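Local coordinates for protein octaprenyl Pyrophosphate Synthase (Helicobacter pylori, PDB 3TC1) that probably condenses isopentenyl diphosphate units onto an allylic diphosphate to build the C40 chain of octaprenyl diphosphate, as a magnesium-dependent trans-prenyltransferase, at residues E27-S35 against R87-F96; R39-L47 against N291-A299. All blocks are in the same frame, centred on the assembly; numbering follows the deposited sequence.

Interaction 1 (E27-S35 against R87-F96)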
loop_
_atom_site.group_PDB
_atom_site.type_symbol
_atom_site.label_atom_id
_atom_site.label_comp_id
_atom_site.label_asym_id
_atom_site.label_seq_id
_atom_site.Cartn_x
_atom_site.Cartn_y
_atom_site.Cartn_z
ATOM N N GLU B 27 2.077 10.565 15.323
ATOM C CA GLU B 27 2.574 11.856 14.862
ATOM C C GLU B 27 2.189 12.096 13.404
ATOM O O GLU B 27 1.700 13.168 13.050
ATOM C CB GLU B 27 4.094 11.915 15.012
ATOM C CG GLU B 27 4.686 13.296 14.800
ATOM C CD GLU B 27 6.201 13.283 14.816
ATOM O OE1 GLU B 27 6.781 12.674 15.742
ATOM O OE2 GLU B 27 6.811 13.884 13.906
ATOM N N LEU B 28 2.415 11.097 12.557
ATOM C CA LEU B 28 2.078 11.214 11.142
ATOM C C LEU B 28 0.578 11.443 10.970
ATOM O O LEU B 28 0.152 12.332 10.228
ATOM C CB LEU B 28 2.486 9.944 10.392
ATOM C CG LEU B 28 3.964 9.541 10.452
ATOM C CD1 LEU B 28 4.171 8.228 9.702
ATOM C CD2 LEU B 28 4.820 10.639 9.846
ATOM N N PHE B 29 -0.216 10.632 11.664
ATOM C CA PHE B 29 -1.672 10.729 11.595
ATOM C C PHE B 29 -2.218 12.105 11.988
ATOM O O PHE B 29 -3.206 12.568 11.415
ATOM C CB PHE B 29 -2.318 9.661 12.487
ATOM C CG PHE B 29 -3.825 9.677 12.460
ATOM C CD1 PHE B 29 -4.516 9.423 11.276
ATOM C CD2 PHE B 29 -4.552 9.964 13.611
ATOM C CE1 PHE B 29 -5.912 9.456 11.240
ATOM C CE2 PHE B 29 -5.952 9.999 13.587
ATOM C CZ PHE B 29 -6.631 9.746 12.400
ATOM N N SER B 30 -1.582 12.752 12.962
ATOM C CA SER B 30 -2.035 14.063 13.424
ATOM C C SER B 30 -1.943 15.152 12.358
ATOM O O SER B 30 -2.562 16.205 12.495
ATOM C CB SER B 30 -1.243 14.510 14.657
ATOM O OG SER B 30 0.090 14.858 14.318
ATOM N N LYS B 31 -1.180 14.903 11.299
ATOM C CA LYS B 31 -1.029 15.899 10.244
ATOM C C LYS B 31 -1.980 15.735 9.074
ATOM O O LYS B 31 -1.941 16.519 8.123
ATOM C CB LYS B 31 0.415 15.924 9.739
ATOM C CG LYS B 31 1.371 16.582 10.718
ATOM C CD LYS B 31 0.910 17.997 11.045
ATOM C CE LYS B 31 1.813 18.651 12.076
ATOM N NZ LYS B 31 1.829 17.891 13.355
ATOM N N ILE B 32 -2.827 14.713 9.138
ATOM C CA ILE B 32 -3.809 14.486 8.087
ATOM C C ILE B 32 -5.053 15.251 8.509
ATOM O O ILE B 32 -5.492 15.153 9.656
ATOM C CB ILE B 32 -4.156 12.995 7.944
ATOM C CG1 ILE B 32 -2.883 12.198 7.657
ATOM C CG2 ILE B 32 -5.167 12.802 6.813
ATOM C CD1 ILE B 32 -3.100 10.705 7.561
ATOM N N GLY B 33 -5.615 16.018 7.587
ATOM C CA GLY B 33 -6.788 16.805 7.912
ATOM C C GLY B 33 -8.116 16.097 7.737
ATOM O O GLY B 33 -8.163 14.941 7.309
ATOM N N PRO B 34 -9.223 16.787 8.056
ATOM C CA PRO B 34 -10.588 16.266 7.954
ATOM C C PRO B 34 -10.912 15.830 6.539
ATOM O O PRO B 34 -10.275 16.254 5.586
ATOM C CB PRO B 34 -11.440 17.454 8.386
ATOM C CG PRO B 34 -10.633 18.626 7.881
ATOM C CD PRO B 34 -9.247 18.232 8.343
ATOM N N SER B 35 -11.911 14.973 6.420
ATOM C CA SER B 35 -12.346 14.483 5.129
ATOM C C SER B 35 -13.825 14.777 5.010
ATOM O O SER B 35 -14.534 14.851 6.011
ATOM C CB SER B 35 -12.112 12.977 5.024
ATOM O OG SER B 35 -12.919 12.414 4.006
ATOM N N ARG B 87 -5.531 20.352 0.106
ATOM C CA ARG B 87 -6.552 21.138 0.786
ATOM C C ARG B 87 -5.911 22.284 1.571
ATOM O O ARG B 87 -6.249 22.517 2.730
ATOM C CB ARG B 87 -7.321 20.234 1.743
ATOM C CG ARG B 87 -8.806 20.173 1.534
ATOM C CD ARG B 87 -9.346 18.980 2.296
ATOM N NE ARG B 87 -8.808 17.729 1.764
ATOM C CZ ARG B 87 -8.904 16.548 2.366
ATOM N NH1 ARG B 87 -9.510 16.443 3.534
ATOM N NH2 ARG B 87 -8.421 15.459 1.783
ATOM N N LYS B 88 -4.983 22.981 0.923
ATOM C CA LYS B 88 -4.247 24.112 1.489
ATOM C C LYS B 88 -3.232 23.809 2.590
ATOM O O LYS B 88 -2.436 24.677 2.955
ATOM C CB LYS B 88 -5.197 25.215 1.973
ATOM C CG LYS B 88 -4.842 26.561 1.336
ATOM C CD LYS B 88 -4.901 27.761 2.281
ATOM C CE LYS B 88 -4.381 27.447 3.673
ATOM N NZ LYS B 88 -5.525 27.200 4.593
ATOM N N LEU B 89 -3.255 22.599 3.135
ATOM C CA LEU B 89 -2.278 22.264 4.156
ATOM C C LEU B 89 -1.217 21.335 3.574
ATOM O O LEU B 89 -1.480 20.588 2.626
ATOM C CB LEU B 89 -2.966 21.670 5.390
ATOM C CG LEU B 89 -3.590 22.788 6.241
ATOM C CD1 LEU B 89 -4.278 22.205 7.461
ATOM C CD2 LEU B 89 -2.503 23.777 6.665
ATOM N N PRO B 90 0.001 21.374 4.141
ATOM C CA PRO B 90 1.132 20.557 3.691
ATOM C C PRO B 90 0.774 19.085 3.622
ATOM O O PRO B 90 0.122 18.555 4.519
ATOM C CB PRO B 90 2.213 20.821 4.745
ATOM C CG PRO B 90 1.707 22.006 5.540
ATOM C CD PRO B 90 0.228 21.834 5.520
ATOM N N SER B 91 1.201 18.430 2.549
ATOM C CA SER B 91 0.943 17.009 2.378
ATOM C C SER B 91 1.821 16.223 3.350
ATOM O O SER B 91 2.791 16.760 3.908
ATOM C CB SER B 91 1.259 16.589 0.942
ATOM O OG SER B 91 2.612 16.870 0.622
ATOM N N ILE B 92 1.485 14.954 3.562
ATOM C CA ILE B 92 2.266 14.122 4.464
ATOM C C ILE B 92 3.686 13.944 3.930
ATOM O O ILE B 92 4.648 13.927 4.704
ATOM C CB ILE B 92 1.601 12.737 4.671
ATOM C CG1 ILE B 92 0.319 12.902 5.488
ATOM C CG2 ILE B 92 2.553 11.789 5.399
ATOM C CD1 ILE B 92 0.549 13.504 6.877
ATOM N N ASN B 93 3.828 13.828 2.611
ATOM C CA ASN B 93 5.156 13.664 2.028
ATOM C C ASN B 93 5.973 14.954 2.127
ATOM O O ASN B 93 7.203 14.917 2.159
ATOM C CB ASN B 93 5.069 13.192 0.565
ATOM C CG ASN B 93 4.088 14.002 -0.267
ATOM O OD1 ASN B 93 2.878 13.950 -0.049
ATOM N ND2 ASN B 93 4.609 14.749 -1.237
ATOM N N ALA B 94 5.290 16.091 2.190
ATOM C CA ALA B 94 5.975 17.376 2.296
ATOM C C ALA B 94 6.496 17.594 3.715
ATOM O O ALA B 94 7.525 18.240 3.914
ATOM C CB ALA B 94 5.033 18.507 1.910
ATOM N N LEU B 95 5.782 17.041 4.693
ATOM C CA LEU B 95 6.150 17.182 6.100
ATOM C C LEU B 95 7.033 16.056 6.642
ATOM O O LEU B 95 7.839 16.278 7.553
ATOM C CB LEU B 95 4.884 17.270 6.963
ATOM C CG LEU B 95 3.936 18.454 6.741
ATOM C CD1 LEU B 95 2.641 18.220 7.507
ATOM C CD2 LEU B 95 4.608 19.745 7.189
ATOM N N PHE B 96 6.894 14.855 6.081
ATOM C CA PHE B 96 7.663 13.711 6.569
ATOM C C PHE B 96 8.435 12.906 5.521
ATOM O O PHE B 96 8.994 11.854 5.838
ATOM C CB PHE B 96 6.721 12.778 7.336
ATOM C CG PHE B 96 5.928 13.475 8.405
ATOM C CD1 PHE B 96 6.506 13.780 9.636
ATOM C CD2 PHE B 96 4.608 13.853 8.173
ATOM C CE1 PHE B 96 5.781 14.452 10.622
ATOM C CE2 PHE B 96 3.872 14.525 9.152
ATOM C CZ PHE B 96 4.460 14.825 10.378
HETATM O O HOH W 1 -1.365 16.032 5.330
#

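Interaction 2 (R39-L47 against N291-A299)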
loop_
_atom_site.group_PDB
_atom_site.type_symbol
_atom_site.label_atom_id
_atom_site.label_comp_id
_atom_site.label_asym_id
_atom_site.label_seq_id
_atom_site.Cartn_x
_atom_site.Cartn_y
_atom_site.Cartn_z
ATOM N N ARG B 39 -17.896 9.071 0.749
ATOM C CA ARG B 39 -18.224 7.660 0.662
ATOM C C ARG B 39 -19.028 7.155 1.843
ATOM O O ARG B 39 -19.932 6.366 1.645
ATOM C CB ARG B 39 -16.956 6.836 0.387
ATOM C CG ARG B 39 -16.372 7.195 -0.989
ATOM C CD ARG B 39 -14.934 6.776 -1.209
ATOM N NE ARG B 39 -14.398 7.323 -2.461
ATOM C CZ ARG B 39 -14.078 8.602 -2.658
ATOM N NH1 ARG B 39 -13.609 8.993 -3.834
ATOM N NH2 ARG B 39 -14.186 9.486 -1.675
ATOM N N SER B 40 -18.754 7.640 3.050
ATOM C CA SER B 40 -19.525 7.229 4.217
ATOM C C SER B 40 -20.960 7.763 4.118
ATOM O O SER B 40 -21.912 7.073 4.486
ATOM C CB SER B 40 -18.876 7.746 5.503
ATOM O OG SER B 40 -17.665 7.059 5.767
ATOM N N LYS B 41 -21.110 8.985 3.613
ATOM C CA LYS B 41 -22.435 9.596 3.481
ATOM C C LYS B 41 -23.296 8.770 2.536
ATOM O O LYS B 41 -24.478 8.534 2.793
ATOM C CB LYS B 41 -22.325 11.032 2.952
ATOM C CG LYS B 41 -21.666 12.023 3.905
ATOM C CD LYS B 41 -21.522 13.379 3.228
ATOM C CE LYS B 41 -20.950 14.433 4.158
ATOM N NZ LYS B 41 -20.880 15.765 3.477
ATOM N N LEU B 42 -22.694 8.333 1.439
ATOM C CA LEU B 42 -23.396 7.512 0.463
ATOM C C LEU B 42 -23.802 6.170 1.062
ATOM O O LEU B 42 -24.939 5.722 0.892
ATOM C CB LEU B 42 -22.508 7.277 -0.756
ATOM C CG LEU B 42 -22.328 8.493 -1.659
ATOM C CD1 LEU B 42 -21.293 8.204 -2.732
ATOM C CD2 LEU B 42 -23.673 8.839 -2.282
ATOM N N MET B 43 -22.867 5.532 1.760
ATOM C CA MET B 43 -23.109 4.237 2.383
ATOM C C MET B 43 -24.084 4.312 3.554
ATOM O O MET B 43 -24.965 3.464 3.684
ATOM C CB MET B 43 -21.784 3.633 2.863
ATOM C CG MET B 43 -20.790 3.358 1.744
ATOM S SD MET B 43 -19.127 3.092 2.382
ATOM C CE MET B 43 -19.225 1.369 2.809
ATOM N N LEU B 44 -23.922 5.317 4.410
ATOM C CA LEU B 44 -24.800 5.471 5.569
ATOM C C LEU B 44 -26.257 5.643 5.150
ATOM O O LEU B 44 -27.167 5.326 5.913
ATOM C CB LEU B 44 -24.373 6.678 6.409
ATOM C CG LEU B 44 -23.062 6.578 7.192
ATOM C CD1 LEU B 44 -22.693 7.942 7.742
ATOM C CD2 LEU B 44 -23.209 5.573 8.313
ATOM N N ALA B 45 -26.465 6.139 3.934
ATOM C CA ALA B 45 -27.804 6.378 3.404
ATOM C C ALA B 45 -28.627 5.112 3.210
ATOM O O ALA B 45 -29.843 5.185 3.007
ATOM C CB ALA B 45 -27.713 7.138 2.081
ATOM N N LEU B 46 -27.971 3.955 3.258
ATOM C CA LEU B 46 -28.671 2.688 3.086
ATOM C C LEU B 46 -29.233 2.151 4.396
ATOM O O LEU B 46 -30.056 1.236 4.392
ATOM C CB LEU B 46 -27.745 1.640 2.452
ATOM C CG LEU B 46 -27.573 1.747 0.932
ATOM C CD1 LEU B 46 -26.919 3.075 0.576
ATOM C CD2 LEU B 46 -26.731 0.585 0.426
ATOM N N LEU B 47 -28.785 2.714 5.513
ATOM C CA LEU B 47 -29.252 2.279 6.823
ATOM C C LEU B 47 -30.741 2.552 7.020
ATOM O O LEU B 47 -31.276 3.529 6.493
ATOM C CB LEU B 47 -28.455 2.978 7.927
ATOM C CG LEU B 47 -26.999 2.541 8.105
ATOM C CD1 LEU B 47 -26.283 3.501 9.050
ATOM C CD2 LEU B 47 -26.958 1.117 8.645
ATOM N N ASN B 291 -36.831 4.410 -2.116
ATOM C CA ASN B 291 -37.284 5.761 -1.805
ATOM C C ASN B 291 -36.249 6.402 -0.898
ATOM O O ASN B 291 -36.560 6.869 0.200
ATOM C CB ASN B 291 -38.640 5.720 -1.099
ATOM C CG ASN B 291 -39.669 6.610 -1.766
ATOM O OD1 ASN B 291 -40.105 6.344 -2.887
ATOM N ND2 ASN B 291 -40.061 7.678 -1.079
ATOM N N ASN B 292 -35.010 6.423 -1.373
ATOM C CA ASN B 292 -33.906 6.980 -0.607
ATOM C C ASN B 292 -33.681 8.454 -0.916
ATOM O O ASN B 292 -33.046 8.800 -1.914
ATOM C CB ASN B 292 -32.637 6.179 -0.902
ATOM C CG ASN B 292 -31.649 6.229 0.230
ATOM O OD1 ASN B 292 -31.121 5.198 0.648
ATOM N ND2 ASN B 292 -31.386 7.427 0.739
ATOM N N LEU B 293 -34.197 9.316 -0.046
ATOM C CA LEU B 293 -34.076 10.759 -0.216
ATOM C C LEU B 293 -32.638 11.262 -0.130
ATOM O O LEU B 293 -32.252 12.169 -0.865
ATOM C CB LEU B 293 -34.930 11.479 0.830
ATOM C CG LEU B 293 -36.417 11.115 0.843
ATOM C CD1 LEU B 293 -37.122 11.882 1.950
ATOM C CD2 LEU B 293 -37.035 11.430 -0.511
ATOM N N ILE B 294 -31.850 10.679 0.770
ATOM C CA ILE B 294 -30.457 11.086 0.936
ATOM C C ILE B 294 -29.648 10.864 -0.344
ATOM O O ILE B 294 -28.948 11.769 -0.803
ATOM C CB ILE B 294 -29.774 10.327 2.101
ATOM C CG1 ILE B 294 -30.446 10.680 3.431
ATOM C CG2 ILE B 294 -28.304 10.700 2.171
ATOM C CD1 ILE B 294 -31.863 10.165 3.573
ATOM N N LEU B 295 -29.745 9.666 -0.915
ATOM C CA LEU B 295 -29.017 9.345 -2.141
ATOM C C LEU B 295 -29.480 10.168 -3.328
ATOM O O LEU B 295 -28.673 10.554 -4.183
ATOM C CB LEU B 295 -29.160 7.864 -2.485
ATOM C CG LEU B 295 -28.480 6.872 -1.543
ATOM C CD1 LEU B 295 -28.533 5.486 -2.171
ATOM C CD2 LEU B 295 -27.034 7.286 -1.294
ATOM N N GLU B 296 -30.789 10.407 -3.390
ATOM C CA GLU B 296 -31.358 11.187 -4.470
ATOM C C GLU B 296 -30.883 12.608 -4.298
ATOM O O GLU B 296 -30.581 13.262 -5.267
ATOM C CB GLU B 296 -32.897 11.057 -4.486
ATOM C CG GLU B 296 -33.345 9.736 -5.143
ATOM C CD GLU B 296 -34.817 9.404 -4.951
ATOM O OE1 GLU B 296 -35.612 10.354 -4.847
ATOM O OE2 GLU B 296 -35.179 8.199 -4.918
ATOM N N LYS B 297 -30.752 13.049 -3.054
ATOM C CA LYS B 297 -30.278 14.394 -2.740
ATOM C C LYS B 297 -28.839 14.567 -3.225
ATOM O O LYS B 297 -28.512 15.546 -3.896
ATOM C CB LYS B 297 -30.347 14.618 -1.224
ATOM C CG LYS B 297 -29.840 15.955 -0.713
ATOM C CD LYS B 297 -30.744 17.112 -1.109
ATOM C CE LYS B 297 -30.496 18.342 -0.232
ATOM N NZ LYS B 297 -29.070 18.762 -0.241
ATOM N N LEU B 298 -27.988 13.603 -2.882
ATOM C CA LEU B 298 -26.578 13.638 -3.267
ATOM C C LEU B 298 -26.350 13.482 -4.769
ATOM O O LEU B 298 -25.447 14.103 -5.333
ATOM C CB LEU B 298 -25.805 12.542 -2.523
ATOM C CG LEU B 298 -25.746 12.666 -0.999
ATOM C CD1 LEU B 298 -25.220 11.377 -0.387
ATOM C CD2 LEU B 298 -24.870 13.848 -0.621
ATOM N N ALA B 299 -27.157 12.646 -5.414
ATOM C CA ALA B 299 -27.024 12.413 -6.846
ATOM C C ALA B 299 -27.427 13.637 -7.662
ATOM O O ALA B 299 -26.942 13.837 -8.778
ATOM C CB ALA B 299 -27.863 11.211 -7.257
#

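Interaction 1 (E27-S35 against R87-F96)
Leu28 lays its CD2 methyl over one face of the Phe96 ring, and this CH-pi contact is the tight end of the interface. The methyl stands 3.6 Å from the ring centroid, 19° off the ring normal, and its nearest ring atom is CG of Phe96. At the rim of the same ring runs the aliphatic part of Lys31, with CG 3.6 Å from Phe96 CZ; bent at chi2 (-56°) and again at chi4, the chain carries its amine away from the other segment. A flexible lysine suits this margin, offering methylenes to the ring and a charge to the surface. Ile92 sets CD1 against the helix end and the turn from Phe29 to Ile32, 3.6 Å from Leu28 O and 3.8 Å from Ile32 CG1.

Past Ile32 the contact thins out toward solvent. One water donates to both Lys31 O (2.9 Å) and Pro90 O (3.0 Å), bridging the two backbones, and the poorly ordered Arg87 lies near Pro34 without a reliable bond. Ser91 sits at the N-cap position of helix 92-116, its OG taking a weak bond from Ala94 N. Phe143 of the second subunit also packs on Leu28, and the whole belongs to the all-helical prenyl synthase fold.

Interaction 2 (R39-L47 against N291-A299)
Ala45 offers its CB to Ile294 and Leu295 where two short helices of the all-helical prenyl synthase fold pack together, one from near the start of the chain and one from near its end. The axes of helices 39-44 and 293-299 run roughly antiparallel, at 143°, and approach to 9.5 Å. Alanine suits the point where the backbones come nearest, with its CA 5.9 Å from that of Ile294.

Polar groups lie at one end, where Asn292 occupies the N-cap position of its helix and its side chain comes close to Ala45.

Apolar contacts do most of the work. The beta-branched Ile294 presses CG2 against Ala45 CB, with CG2 anti to the backbone N, the branch that faces Ala45. Leu295 divides its branches: CD1 reaches Leu46 CD1 at 4.0 Å, and CD2 turns to Ala45 and Leu42. One turn further along, Leu298 CD1 meets Leu42 CD2 at 3.5 Å, the two side chains meeting at a slant. Leucines from both segments thus make up most of the apolar contact, and Ile167 and Leu171 of helix 152-177 touch Leu42 and Leu46 respectively. The tightest carbon pair is Leu295 CD2 against Ala45 CB, 3.4 Å apart and closer than ordinary van der Waals contact.

In the fold
Interactions 1 and 2 lie about 28 Å apart, centre to centre, and take their first segments from consecutive helices, 23-29 and 38-44. Interaction 1 is a surface contact, and its chemistry is accordingly mixed: an aromatic face, lysine methylenes and a bridging water, with another subunit close by. Interaction 2 is mostly buried, rests on aliphatic side chains and is touched by no other protein chain. They also differ in reach, since interaction 1 joins parts of the chain some fifty residues apart, whereas interaction 2 brings the C-terminal helix 293-301 back to the N-terminal region. Helix 53-80 borders both, touching Ile92 in interaction 1 and, behind interaction 2, Met43, which points away from segment 291-299.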